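Local coordinates for L-lysine 6-monooxygenase involved in desferrioxamine biosynthesis (PDB 5O8P), which uses FAD and NADPH to hydroxylate an amine, probably cadaverine, on the pathway to the siderophore desferrioxamine in the fire blight pathogen Erwinia amylovora, at residues Gly22-Ser27 with Leu114-Trp119; Pro42-His47 with Glu102-Cys107; Thr59-Asp64 with Tyr75-Phe80; Ser162-Ala167 with Met338-His343. One frame throughout, in Å; residues are numbered along the deposited sequence.

Interactions 1, 2 and 3 form a continuous cluster, with centres 14 to 16 Å apart. Trp119 of interaction 1 lies against Gly43 and Phe44 of interaction 2, and Leu114 CD2 comes within 3.3 Å of Tyr75 OH of interaction 3. Tyr106 links interactions 2 and 3, its OH lying 2.7 Å from Tyr75 O. Interaction 4 stands apart, its centre about 29 Å from those of interactions 1 and 3. The centres of interactions 2 and 4 are about 22 Å apart, but the rings of His47 and Tyr342 meet, both touching the flavin methyl C8M. The side chains of Leu117 (interaction 1) and Phe61 (interaction 3) lie about 10 and 11 Å from FAD.

Interaction 1: residues Gly22-Ser27 with Leu114-Trp119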
# COMPACT_ATOMS: atom_id res chain seq x y z
N GLY B 22 20.19 -2.17 -25.62
CA GLY B 22 19.22 -3.25 -25.71
C GLY B 22 19.36 -4.01 -27.00
O GLY B 22 19.59 -5.22 -26.98
N LEU B 23 19.25 -3.30 -28.12
CA LEU B 23 19.43 -3.92 -29.45
C LEU B 23 20.72 -4.75 -29.51
O LEU B 23 20.73 -5.84 -30.08
CB LEU B 23 19.46 -2.86 -30.56
CG LEU B 23 19.43 -3.36 -32.01
CD1 LEU B 23 18.35 -4.39 -32.23
CD2 LEU B 23 19.23 -2.18 -32.95
N ALA B 24 21.78 -4.23 -28.89
CA ALA B 24 23.06 -4.92 -28.87
C ALA B 24 23.01 -6.25 -28.13
O ALA B 24 23.53 -7.24 -28.64
CB ALA B 24 24.13 -4.03 -28.26
N CYS B 25 22.38 -6.28 -26.96
CA CYS B 25 22.23 -7.53 -26.22
C CYS B 25 21.34 -8.52 -26.96
O CYS B 25 21.56 -9.72 -26.92
CB CYS B 25 21.62 -7.30 -24.85
SG CYS B 25 22.49 -6.15 -23.78
N LEU B 26 20.31 -8.01 -27.61
CA LEU B 26 19.41 -8.86 -28.36
C LEU B 26 20.04 -9.37 -29.63
O LEU B 26 19.77 -10.50 -30.00
CB LEU B 26 18.08 -8.14 -28.64
CG LEU B 26 17.21 -7.90 -27.40
CD1 LEU B 26 15.99 -7.06 -27.76
CD2 LEU B 26 16.78 -9.21 -26.76
N SER B 27 20.87 -8.55 -30.30
CA SER B 27 21.50 -8.95 -31.58
C SER B 27 22.72 -9.85 -31.43
O SER B 27 22.96 -10.66 -32.32
CB SER B 27 21.85 -7.75 -32.45
OG SER B 27 22.59 -6.77 -31.77
N LEU B 114 29.50 -7.33 -23.48
CA LEU B 114 29.27 -7.38 -24.91
C LEU B 114 30.55 -7.23 -25.72
O LEU B 114 31.52 -6.60 -25.28
CB LEU B 114 28.29 -6.29 -25.35
CG LEU B 114 26.82 -6.48 -24.98
CD1 LEU B 114 26.07 -5.15 -25.00
CD2 LEU B 114 26.16 -7.47 -25.92
N GLY B 115 30.52 -7.81 -26.92
CA GLY B 115 31.58 -7.66 -27.90
C GLY B 115 31.30 -6.66 -29.01
O GLY B 115 32.23 -6.16 -29.63
N ASN B 116 30.03 -6.36 -29.28
CA ASN B 116 29.65 -5.57 -30.46
C ASN B 116 29.64 -4.06 -30.26
O ASN B 116 29.14 -3.34 -31.13
CB ASN B 116 28.32 -6.05 -31.04
CG ASN B 116 27.22 -6.18 -30.01
OD1 ASN B 116 27.40 -5.82 -28.84
ND2 ASN B 116 26.06 -6.72 -30.43
N LEU B 117 30.19 -3.56 -29.15
CA LEU B 117 30.21 -2.12 -28.88
C LEU B 117 31.58 -1.52 -29.17
O LEU B 117 32.58 -2.14 -28.85
CB LEU B 117 29.85 -1.85 -27.41
CG LEU B 117 28.55 -2.49 -26.92
CD1 LEU B 117 28.29 -2.10 -25.48
CD2 LEU B 117 27.39 -2.11 -27.84
N ARG B 118 31.61 -0.33 -29.77
CA ARG B 118 32.84 0.42 -30.03
C ARG B 118 32.73 1.81 -29.40
O ARG B 118 32.09 2.71 -29.95
CB ARG B 118 33.08 0.55 -31.55
CG ARG B 118 34.45 0.06 -31.98
CD ARG B 118 34.43 -1.32 -32.62
NE ARG B 118 34.00 -2.38 -31.71
CZ ARG B 118 34.00 -3.69 -32.01
NH1 ARG B 118 34.43 -4.14 -33.20
NH2 ARG B 118 33.56 -4.57 -31.11
N TRP B 119 33.36 1.97 -28.24
CA TRP B 119 33.34 3.26 -27.54
C TRP B 119 34.35 4.25 -28.14
O TRP B 119 35.14 3.88 -29.00
CB TRP B 119 33.60 3.06 -26.04
CG TRP B 119 32.57 2.20 -25.40
CD1 TRP B 119 32.70 0.90 -25.02
CD2 TRP B 119 31.22 2.57 -25.10
NE1 TRP B 119 31.53 0.43 -24.50
CE2 TRP B 119 30.60 1.44 -24.53
CE3 TRP B 119 30.48 3.75 -25.26
CZ2 TRP B 119 29.26 1.45 -24.10
CZ3 TRP B 119 29.15 3.77 -24.84
CH2 TRP B 119 28.56 2.63 -24.27
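Asn116 and Ala24 make the hydrogen bond of this contact. The side-chain amide of Asn116 donates through ND2 to the carbonyl O of Ala24 at 3.1 Å, and the N-H points almost straight at its acceptor (172°). That oxygen sits in the amide plane of Asn116, although the donor itself is tilted from the plane of the carbonyl. The amide oxygen OD1 meanwhile rests 3.8 Å from Ala24 CB, so the two ends of the amide address the backbone and the methyl group of one residue. CG of Asn116 lies between its backbone N and carbonyl carbon (chi1 50°), a setting that directs the amide at the helix.

Two leucines border the polar bond. Leu114 straddles the helix surface with its two branches: CD1 meets Ala24 CB and, at 3.9 Å, Cys25 SG, while CD2 reaches the Ala24 carbonyl. Leu117 brings CD2 to within 3.8 Å of Ala24 CB.

Helix 18-27 is the crossover of the beta-alpha-beta unit that opens the Rossmann-type FAD-binding domain, running from strand 8-14 to the parallel strand 35-38. Strand 117-118 pairs in parallel with 35-38 in turn, and the contact therefore packs the final turn of the crossover helix on the chain that enters this neighbouring strand.

Ser27 is tied to its own helix, its OG donating to Leu23 O at 2.7 Å, an oxygen that also accepts from Ser27 N. Further out, Phe37 of strand 35-38 touches the side chains of Ala24, Ser27, Asn116 and Leu117, and its backbone is hydrogen-bonded to Asn116 and Arg118. Glu28 accepts from the backbone N of Gly115. Leu117 also lies close to Ile16, a residue that binds FAD.

Interaction 2: residues Pro42-His47 with Glu102-Cys107. With FAD (flavin-adenine dinucleotide), chain C.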
# COMPACT_ATOMS: atom_id res chain seq x y z
N PRO B 42 33.33 7.42 -23.54
CA PRO B 42 34.25 6.32 -23.23
C PRO B 42 33.59 5.06 -22.64
O PRO B 42 34.20 3.99 -22.64
CB PRO B 42 35.21 6.95 -22.22
CG PRO B 42 34.41 8.01 -21.55
CD PRO B 42 33.51 8.55 -22.62
N GLY B 43 32.38 5.19 -22.14
CA GLY B 43 31.62 4.05 -21.66
C GLY B 43 30.17 4.44 -21.49
O GLY B 43 29.78 5.59 -21.76
N PHE B 44 29.37 3.47 -21.06
CA PHE B 44 27.98 3.75 -20.77
C PHE B 44 27.93 4.48 -19.44
O PHE B 44 28.55 4.06 -18.46
CB PHE B 44 27.16 2.47 -20.68
CG PHE B 44 25.69 2.70 -20.61
CD1 PHE B 44 24.94 2.80 -21.78
CD2 PHE B 44 25.05 2.82 -19.39
CE1 PHE B 44 23.57 2.98 -21.73
CE2 PHE B 44 23.69 3.03 -19.32
CZ PHE B 44 22.93 3.10 -20.50
N ASP B 45 27.20 5.60 -19.42
CA ASP B 45 27.04 6.37 -18.20
C ASP B 45 25.81 7.23 -18.40
O ASP B 45 25.85 8.25 -19.08
CB ASP B 45 28.30 7.21 -17.89
CG ASP B 45 28.57 7.38 -16.39
OD1 ASP B 45 27.87 6.76 -15.54
OD2 ASP B 45 29.51 8.15 -16.06
N TRP B 46 24.71 6.77 -17.81
CA TRP B 46 23.36 7.24 -18.14
C TRP B 46 22.84 8.22 -17.11
O TRP B 46 22.69 7.87 -15.92
CB TRP B 46 22.43 6.05 -18.19
CG TRP B 46 21.04 6.29 -18.67
CD1 TRP B 46 20.66 6.74 -19.91
CD2 TRP B 46 19.84 6.03 -17.94
NE1 TRP B 46 19.28 6.81 -19.98
CE2 TRP B 46 18.75 6.37 -18.79
CE3 TRP B 46 19.57 5.58 -16.63
CZ2 TRP B 46 17.42 6.26 -18.37
CZ3 TRP B 46 18.24 5.46 -16.22
CH2 TRP B 46 17.18 5.80 -17.09
N HIS B 47 22.59 9.44 -17.58
CA HIS B 47 21.93 10.51 -16.83
C HIS B 47 22.40 10.60 -15.38
O HIS B 47 21.60 10.42 -14.43
CB HIS B 47 20.40 10.37 -16.96
CG HIS B 47 19.88 10.57 -18.36
ND1 HIS B 47 20.43 11.49 -19.23
CD2 HIS B 47 18.91 9.94 -19.05
CE1 HIS B 47 19.80 11.43 -20.39
NE2 HIS B 47 18.86 10.50 -20.30
N GLU B 102 21.51 1.48 -9.52
CA GLU B 102 21.65 0.07 -9.82
C GLU B 102 21.42 -0.20 -11.31
O GLU B 102 22.09 -1.03 -11.89
CB GLU B 102 20.71 -0.77 -8.95
CG GLU B 102 20.94 -2.26 -9.05
CD GLU B 102 20.51 -3.03 -7.82
OE1 GLU B 102 19.43 -2.75 -7.26
OE2 GLU B 102 21.25 -3.95 -7.42
N TYR B 103 20.48 0.50 -11.94
CA TYR B 103 20.22 0.30 -13.36
C TYR B 103 21.45 0.68 -14.14
O TYR B 103 21.82 -0.00 -15.11
CB TYR B 103 19.05 1.15 -13.83
CG TYR B 103 18.72 1.03 -15.31
CD1 TYR B 103 18.09 -0.09 -15.83
CD2 TYR B 103 19.02 2.06 -16.18
CE1 TYR B 103 17.78 -0.18 -17.18
CE2 TYR B 103 18.71 1.98 -17.54
CZ TYR B 103 18.09 0.86 -18.03
OH TYR B 103 17.79 0.79 -19.37
N ASN B 104 22.09 1.76 -13.71
CA ASN B 104 23.31 2.24 -14.35
C ASN B 104 24.42 1.22 -14.20
O ASN B 104 25.09 0.92 -15.17
CB ASN B 104 23.73 3.60 -13.77
CG ASN B 104 24.84 4.26 -14.56
OD1 ASN B 104 24.76 4.39 -15.79
ND2 ASN B 104 25.89 4.70 -13.86
N GLN B 105 24.60 0.69 -12.99
CA GLN B 105 25.57 -0.38 -12.75
C GLN B 105 25.30 -1.61 -13.62
O GLN B 105 26.23 -2.21 -14.16
CB GLN B 105 25.54 -0.81 -11.28
CG GLN B 105 26.22 0.14 -10.32
CD GLN B 105 26.03 -0.26 -8.87
OE1 GLN B 105 25.47 -1.31 -8.56
NE2 GLN B 105 26.49 0.58 -7.98
N TYR B 106 24.02 -1.97 -13.73
CA TYR B 106 23.59 -3.09 -14.57
C TYR B 106 23.88 -2.85 -16.07
O TYR B 106 24.44 -3.71 -16.73
CB TYR B 106 22.10 -3.42 -14.30
CG TYR B 106 21.33 -4.06 -15.44
CD1 TYR B 106 21.58 -5.37 -15.81
CD2 TYR B 106 20.32 -3.37 -16.12
CE1 TYR B 106 20.88 -5.98 -16.86
CE2 TYR B 106 19.62 -3.95 -17.17
CZ TYR B 106 19.89 -5.26 -17.54
OH TYR B 106 19.20 -5.86 -18.58
N CYS B 107 23.52 -1.68 -16.58
CA CYS B 107 23.82 -1.35 -17.98
C CYS B 107 25.32 -1.36 -18.27
O CYS B 107 25.73 -1.73 -19.36
CB CYS B 107 23.24 0.01 -18.36
SG CYS B 107 21.45 -0.01 -18.55
PA FAD C . 20.85 8.36 -24.60
O1A FAD C . 21.42 8.34 -23.19
O2A FAD C . 20.44 9.68 -25.21
O5B FAD C . 21.97 7.65 -25.52
C5B FAD C . 22.55 8.29 -26.65
C4B FAD C . 24.04 7.98 -26.80
O4B FAD C . 24.45 8.28 -28.15
C3B FAD C . 24.91 8.84 -25.89
O3B FAD C . 25.87 7.99 -25.24
C2B FAD C . 25.54 9.87 -26.83
O2B FAD C . 26.85 10.31 -26.43
C1B FAD C . 25.61 9.12 -28.14
N9A FAD C . 25.74 9.95 -29.37
C8A FAD C . 25.00 11.01 -29.76
N7A FAD C . 25.45 11.48 -30.96
C5A FAD C . 26.49 10.72 -31.34
C6A FAD C . 27.44 10.65 -32.49
N6A FAD C . 27.35 11.54 -33.52
N1A FAD C . 28.38 9.68 -32.49
C2A FAD C . 28.49 8.79 -31.48
N3A FAD C . 27.68 8.80 -30.41
C4A FAD C . 26.68 9.71 -30.29
N1 FAD C . 12.40 6.22 -19.19
C2 FAD C . 11.86 5.13 -18.58
O2 FAD C . 11.17 4.35 -19.27
N3 FAD C . 12.06 4.86 -17.27
C4 FAD C . 12.80 5.66 -16.48
O4 FAD C . 12.96 5.39 -15.28
C4X FAD C . 13.42 6.87 -17.07
N5 FAD C . 14.18 7.71 -16.33
C5X FAD C . 14.73 8.81 -16.90
C6 FAD C . 15.50 9.65 -16.09
C7 FAD C . 16.10 10.79 -16.60
C7M FAD C . 16.92 11.68 -15.71
C8 FAD C . 15.91 11.13 -18.05
C8M FAD C . 16.55 12.36 -18.62
C9 FAD C . 15.14 10.30 -18.86
C9A FAD C . 14.53 9.14 -18.36
N10 FAD C . 13.73 8.25 -19.16
C10 FAD C . 13.17 7.11 -18.52
C1' FAD C . 13.47 8.46 -20.61
C2' FAD C . 14.46 7.69 -21.51
O2' FAD C . 14.61 6.33 -21.05
C3' FAD C . 15.85 8.35 -21.62
O3' FAD C . 15.73 9.66 -22.18
C4' FAD C . 16.84 7.54 -22.47
O4' FAD C . 18.18 7.84 -22.05
C5' FAD C . 16.72 7.83 -23.96
O5' FAD C . 17.25 6.72 -24.70
P FAD C . 18.48 6.92 -25.70
O1P FAD C . 18.85 5.57 -26.26
O2P FAD C . 18.03 8.02 -26.61
O3P FAD C . 19.57 7.36 -24.57
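Trp46 and Tyr103 form the buried end of this contact. Tyr103 turns an edge, CD2 and CE2, toward the face of the tryptophan six-membered ring in an offset edge-to-face pair, centroids 5.0 Å apart and planes at 65°. CD2 of His47 lies over the opposite indole face, although His47 is poorly ordered. CG of Trp46 stands opposite its own backbone N (chi1 -173°), which sets the indole between Tyr103 and His47. There NE1 donates to O4' of the FAD ribityl chain at 2.6 Å.

Next to it, Asn104 OD1 accepts from the backbone N of Trp46 at 3.1 Å, the donor standing above the carbonyl plane. The loop 42-47, which follows the second strand of the Rossmann-type beta-alpha-beta unit, is thereby fastened to helix 100-113 beside the cofactor. Phe44 packs on Cys107, whose SG is 4.5 Å from the ring centroid in an oblique sulfur-aromatic contact, and Leu21 of helix 18-27 touches both side chains.

The solvent side is held more loosely. Asp45 is exposed, and its OD1 takes only a weak hydrogen bond from Asn104 ND2, 3.3 Å long, with carboxylate and amide nearly coplanar.

Interaction 3: residues Thr59-Asp64 with Tyr75-Phe80; sequences TPFMAD and YSLLNF
Asp64 and Leu77 supply the hydrogen bond of this contact. The backbone N of Leu77 points almost directly at Asp64 OD2 (2.8 Å, 177°), approaching on the anti side of the carboxylate and 32° out of its plane. OD2 is also bonded to the hydroxyl of Thr67, and OD1 accepts from the backbone N of Val66, an Asx turn that fixes the rotation of the carboxylate. Ser76, in the N-cap position of helix 77-83, accepts from Asn79 N through its OG at 2.8 Å. Side chains from two parts of the chain thus share the first turn: Ser76 caps from within, and Asp64 binds Leu77 N from across the loop. A carboxylate here would probably be favoured in its charged form by the helix N-terminus.

The apolar contacts involve Phe61, in the type I turn from Pro60 to Ala63. Its CB lies 3.9 Å from Leu77 CD1, and CE1 rests against the branched end of Leu78 at 4.0 Å from CG. CG of Phe61 lies between the backbone N and carbonyl carbon (chi1 67°), a setting that brings the CE1 corner of the ring obliquely to Leu78.

Phe90 of helix 87-93 meets this ring edge-to-face, and Phe61 of the third subunit packs against it at the subunit interface.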
# COMPACT_ATOMS: atom_id res chain seq x y z
N THR B 59 9.48 2.24 -13.86
CA THR B 59 9.24 1.15 -14.78
C THR B 59 9.76 -0.13 -14.10
O THR B 59 10.88 -0.15 -13.56
CB THR B 59 9.95 1.49 -16.12
OG1 THR B 59 9.08 1.19 -17.20
CG2 THR B 59 11.35 0.82 -16.31
N PRO B 60 8.94 -1.20 -14.07
CA PRO B 60 9.36 -2.43 -13.37
C PRO B 60 10.59 -3.07 -14.01
O PRO B 60 10.86 -2.82 -15.19
CB PRO B 60 8.16 -3.36 -13.52
CG PRO B 60 7.03 -2.46 -13.84
CD PRO B 60 7.62 -1.38 -14.69
N PHE B 61 11.32 -3.87 -13.23
CA PHE B 61 12.62 -4.38 -13.70
C PHE B 61 12.58 -5.28 -14.94
O PHE B 61 13.59 -5.40 -15.60
CB PHE B 61 13.39 -5.09 -12.57
CG PHE B 61 12.75 -6.36 -12.08
CD1 PHE B 61 12.88 -7.55 -12.78
CD2 PHE B 61 12.05 -6.37 -10.87
CE1 PHE B 61 12.32 -8.72 -12.31
CE2 PHE B 61 11.48 -7.54 -10.40
CZ PHE B 61 11.62 -8.71 -11.11
N MET B 62 11.44 -5.89 -15.25
CA MET B 62 11.28 -6.64 -16.51
C MET B 62 11.49 -5.77 -17.74
O MET B 62 11.75 -6.28 -18.81
CB MET B 62 9.89 -7.29 -16.59
CG MET B 62 9.62 -8.35 -15.54
SD MET B 62 9.06 -7.66 -13.97
CE MET B 62 7.32 -7.38 -14.32
N ALA B 63 11.35 -4.45 -17.60
CA ALA B 63 11.79 -3.51 -18.64
C ALA B 63 13.27 -3.19 -18.41
O ALA B 63 13.66 -2.07 -18.04
CB ALA B 63 10.94 -2.25 -18.65
N ASP B 64 14.07 -4.22 -18.62
CA ASP B 64 15.51 -4.15 -18.62
C ASP B 64 15.91 -4.18 -20.11
O ASP B 64 15.14 -3.74 -20.96
CB ASP B 64 16.09 -5.32 -17.78
CG ASP B 64 15.73 -6.72 -18.34
OD1 ASP B 64 15.18 -6.84 -19.45
OD2 ASP B 64 16.01 -7.72 -17.64
N TYR B 75 21.83 -11.22 -20.56
CA TYR B 75 21.85 -9.78 -20.23
C TYR B 75 20.67 -9.30 -19.39
O TYR B 75 20.50 -8.10 -19.20
CB TYR B 75 21.96 -8.94 -21.52
CG TYR B 75 23.25 -9.23 -22.20
CD1 TYR B 75 24.42 -8.66 -21.75
CD2 TYR B 75 23.33 -10.14 -23.24
CE1 TYR B 75 25.63 -8.94 -22.35
CE2 TYR B 75 24.53 -10.42 -23.85
CZ TYR B 75 25.68 -9.82 -23.39
OH TYR B 75 26.87 -10.10 -23.97
N SER B 76 19.87 -10.22 -18.85
CA SER B 76 18.73 -9.83 -18.03
C SER B 76 19.19 -9.22 -16.72
O SER B 76 20.29 -9.51 -16.24
CB SER B 76 17.83 -11.04 -17.72
OG SER B 76 18.41 -11.85 -16.71
N LEU B 77 18.35 -8.37 -16.16
CA LEU B 77 18.58 -7.78 -14.83
C LEU B 77 18.66 -8.86 -13.75
O LEU B 77 19.48 -8.76 -12.84
CB LEU B 77 17.48 -6.76 -14.52
CG LEU B 77 17.47 -5.95 -13.24
CD1 LEU B 77 16.88 -6.71 -12.06
CD2 LEU B 77 18.86 -5.43 -12.93
N LEU B 78 17.83 -9.89 -13.85
CA LEU B 78 17.86 -11.00 -12.90
C LEU B 78 19.15 -11.79 -13.00
O LEU B 78 19.70 -12.22 -11.99
CB LEU B 78 16.64 -11.92 -13.08
CG LEU B 78 15.33 -11.34 -12.54
CD1 LEU B 78 14.19 -12.26 -12.88
CD2 LEU B 78 15.40 -11.11 -11.04
N ASN B 79 19.66 -11.98 -14.21
CA ASN B 79 20.94 -12.68 -14.36
C ASN B 79 22.10 -11.85 -13.83
O ASN B 79 23.02 -12.39 -13.22
CB ASN B 79 21.23 -13.09 -15.81
CG ASN B 79 22.29 -14.16 -15.90
OD1 ASN B 79 22.28 -15.12 -15.11
ND2 ASN B 79 23.20 -14.02 -16.85
N PHE B 80 22.04 -10.53 -14.05
CA PHE B 80 23.02 -9.59 -13.50
C PHE B 80 23.09 -9.74 -11.99
O PHE B 80 24.14 -9.84 -11.39
CB PHE B 80 22.66 -8.15 -13.91
CG PHE B 80 23.25 -7.09 -13.03
CD1 PHE B 80 22.60 -6.67 -11.89
CD2 PHE B 80 24.44 -6.49 -13.35
CE1 PHE B 80 23.16 -5.70 -11.08
CE2 PHE B 80 24.99 -5.50 -12.57
CZ PHE B 80 24.34 -5.09 -11.44

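Interaction 4: residues Ser162-Ala167 with Met338-His343; sequences SAWSPA and MATGYH. With FAD (flavin-adenine dinucleotide), chain C.
Gly341 has a positive phi (73°, psi -153°), a backbone setting that favours glycine, and its carbonyl O turns to accept from Trp164 N at 3.0 Å, in the carbonyl plane. The same oxygen is also bonded to NE2 of His178. One residue earlier, the Thr340 hydroxyl donates to the carbonyl O of Trp164 on a lone pair.

Beyond the glycine the chains pair as a short antiparallel ribbon. Ser162 and His343 form a hydrogen-bonded pair, with His343 N donating to Ser162 O at 2.8 Å and Ser162 N to His343 O at 3.0 Å; Ala163 and Tyr342 form the non-hydrogen-bonded pair beside it. The two segments are the connections between the FAD-binding sheet and the five-stranded parallel sheet of the Rossmann-type domain that binds NADP(H), one leading out and one leading back, an arrangement also found in related flavin monooxygenases.

The exposed Trp164 packs its CE3 on Thr340 CB at 3.8 Å, and the carbonyl O of Thr340 meets the edge of the indole. CD of the Pro166 ring meets SD of the buried Met338 at 3.8 Å, near Leu305 of the NADP(+) site. Tyr342 places CE1 3.3 Å from the flavin methyl C8M.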
# COMPACT_ATOMS: atom_id res chain seq x y z
N SER B 162 18.61 15.84 -26.83
CA SER B 162 19.52 16.74 -26.14
C SER B 162 18.76 17.60 -25.14
O SER B 162 17.56 17.87 -25.32
CB SER B 162 20.25 17.61 -27.15
OG SER B 162 21.00 16.83 -28.07
N ALA B 163 19.45 18.04 -24.09
CA ALA B 163 18.88 18.92 -23.07
C ALA B 163 18.34 20.18 -23.74
O ALA B 163 18.93 20.68 -24.70
CB ALA B 163 19.93 19.29 -22.04
N TRP B 164 17.21 20.67 -23.23
CA TRP B 164 16.52 21.82 -23.80
C TRP B 164 16.13 22.82 -22.73
O TRP B 164 15.60 22.42 -21.69
CB TRP B 164 15.27 21.37 -24.52
CG TRP B 164 14.49 22.48 -25.16
CD1 TRP B 164 14.67 22.99 -26.41
CD2 TRP B 164 13.42 23.22 -24.58
NE1 TRP B 164 13.77 23.99 -26.65
CE2 TRP B 164 12.99 24.16 -25.54
CE3 TRP B 164 12.78 23.18 -23.33
CZ2 TRP B 164 11.94 25.06 -25.29
CZ3 TRP B 164 11.73 24.07 -23.08
CH2 TRP B 164 11.33 25.00 -24.07
N SER B 165 16.39 24.10 -23.00
CA SER B 165 15.94 25.21 -22.16
C SER B 165 15.19 26.21 -23.04
O SER B 165 15.46 26.28 -24.24
CB SER B 165 17.13 25.89 -21.50
OG SER B 165 17.93 24.95 -20.81
N PRO B 166 14.25 27.00 -22.46
CA PRO B 166 13.49 27.98 -23.26
C PRO B 166 14.37 28.94 -24.04
O PRO B 166 15.47 29.26 -23.59
CB PRO B 166 12.67 28.73 -22.20
CG PRO B 166 12.55 27.78 -21.07
CD PRO B 166 13.85 27.05 -21.04
N ALA B 167 13.88 29.40 -25.19
CA ALA B 167 14.66 30.28 -26.08
C ALA B 167 15.21 31.53 -25.39
O ALA B 167 16.35 31.93 -25.65
CB ALA B 167 13.83 30.67 -27.30
N MET B 338 16.67 24.70 -14.29
CA MET B 338 15.83 24.59 -15.47
C MET B 338 15.57 23.10 -15.78
O MET B 338 16.32 22.45 -16.51
CB MET B 338 16.54 25.30 -16.63
CG MET B 338 15.62 25.75 -17.73
SD MET B 338 14.75 27.27 -17.33
CE MET B 338 16.09 28.46 -17.48
N ALA B 339 14.49 22.57 -15.20
CA ALA B 339 14.08 21.17 -15.41
C ALA B 339 13.06 21.09 -16.53
O ALA B 339 11.95 20.59 -16.36
CB ALA B 339 13.52 20.59 -14.11
N THR B 340 13.47 21.57 -17.69
CA THR B 340 12.59 21.71 -18.83
C THR B 340 12.73 20.55 -19.83
O THR B 340 12.21 20.62 -20.96
CB THR B 340 12.87 23.06 -19.51
OG1 THR B 340 14.29 23.21 -19.70
CG2 THR B 340 12.36 24.19 -18.63
N GLY B 341 13.43 19.49 -19.42
CA GLY B 341 13.51 18.27 -20.21
C GLY B 341 14.38 18.38 -21.45
O GLY B 341 15.30 19.20 -21.51
N TYR B 342 14.06 17.54 -22.44
CA TYR B 342 14.90 17.27 -23.61
C TYR B 342 14.11 17.43 -24.91
O TYR B 342 12.90 17.28 -24.92
CB TYR B 342 15.45 15.85 -23.51
CG TYR B 342 16.40 15.61 -22.35
CD1 TYR B 342 15.95 15.53 -21.04
CD2 TYR B 342 17.76 15.44 -22.58
CE1 TYR B 342 16.83 15.32 -19.99
CE2 TYR B 342 18.64 15.20 -21.54
CZ TYR B 342 18.18 15.14 -20.24
OH TYR B 342 19.06 14.91 -19.20
N HIS B 343 14.80 17.71 -26.01
CA HIS B 343 14.18 17.78 -27.34
C HIS B 343 15.07 17.01 -28.32
O HIS B 343 16.30 17.08 -28.19
CB HIS B 343 14.02 19.25 -27.75
CG HIS B 343 13.62 19.49 -29.17
ND1 HIS B 343 12.44 19.00 -29.71
CD2 HIS B 343 14.21 20.21 -30.15
CE1 HIS B 343 12.34 19.40 -30.97
NE2 HIS B 343 13.41 20.13 -31.26
PA FAD C . 20.85 8.36 -24.60
O1A FAD C . 21.42 8.34 -23.19
O2A FAD C . 20.44 9.68 -25.21
O5B FAD C . 21.97 7.65 -25.52
C5B FAD C . 22.55 8.29 -26.65
C4B FAD C . 24.04 7.98 -26.80
O4B FAD C . 24.45 8.28 -28.15
C3B FAD C . 24.91 8.84 -25.89
O3B FAD C . 25.87 7.99 -25.24
C2B FAD C . 25.54 9.87 -26.83
O2B FAD C . 26.85 10.31 -26.43
C1B FAD C . 25.61 9.12 -28.14
N9A FAD C . 25.74 9.95 -29.37
C8A FAD C . 25.00 11.01 -29.76
N7A FAD C . 25.45 11.48 -30.96
C5A FAD C . 26.49 10.72 -31.34
C6A FAD C . 27.44 10.65 -32.49
N6A FAD C . 27.35 11.54 -33.52
N1A FAD C . 28.38 9.68 -32.49
C2A FAD C . 28.49 8.79 -31.48
N3A FAD C . 27.68 8.80 -30.41
C4A FAD C . 26.68 9.71 -30.29
N1 FAD C . 12.40 6.22 -19.19
C2 FAD C . 11.86 5.13 -18.58
O2 FAD C . 11.17 4.35 -19.27
N3 FAD C . 12.06 4.86 -17.27
C4 FAD C . 12.80 5.66 -16.48
O4 FAD C . 12.96 5.39 -15.28
C4X FAD C . 13.42 6.87 -17.07
N5 FAD C . 14.18 7.71 -16.33
C5X FAD C . 14.73 8.81 -16.90
C6 FAD C . 15.50 9.65 -16.09
C7 FAD C . 16.10 10.79 -16.60
C7M FAD C . 16.92 11.68 -15.71
C8 FAD C . 15.91 11.13 -18.05
C8M FAD C . 16.55 12.36 -18.62
C9 FAD C . 15.14 10.30 -18.86
C9A FAD C . 14.53 9.14 -18.36
N10 FAD C . 13.73 8.25 -19.16
C10 FAD C . 13.17 7.11 -18.52
C1' FAD C . 13.47 8.46 -20.61
C2' FAD C . 14.46 7.69 -21.51
O2' FAD C . 14.61 6.33 -21.05
C3' FAD C . 15.85 8.35 -21.62
O3' FAD C . 15.73 9.66 -22.18
C4' FAD C . 16.84 7.54 -22.47
O4' FAD C . 18.18 7.84 -22.05
C5' FAD C . 16.72 7.83 -23.96
O5' FAD C . 17.25 6.72 -24.70
P FAD C . 18.48 6.92 -25.70
O1P FAD C . 18.85 5.57 -26.26
O2P FAD C . 18.03 8.02 -26.61
O3P FAD C . 19.57 7.36 -24.57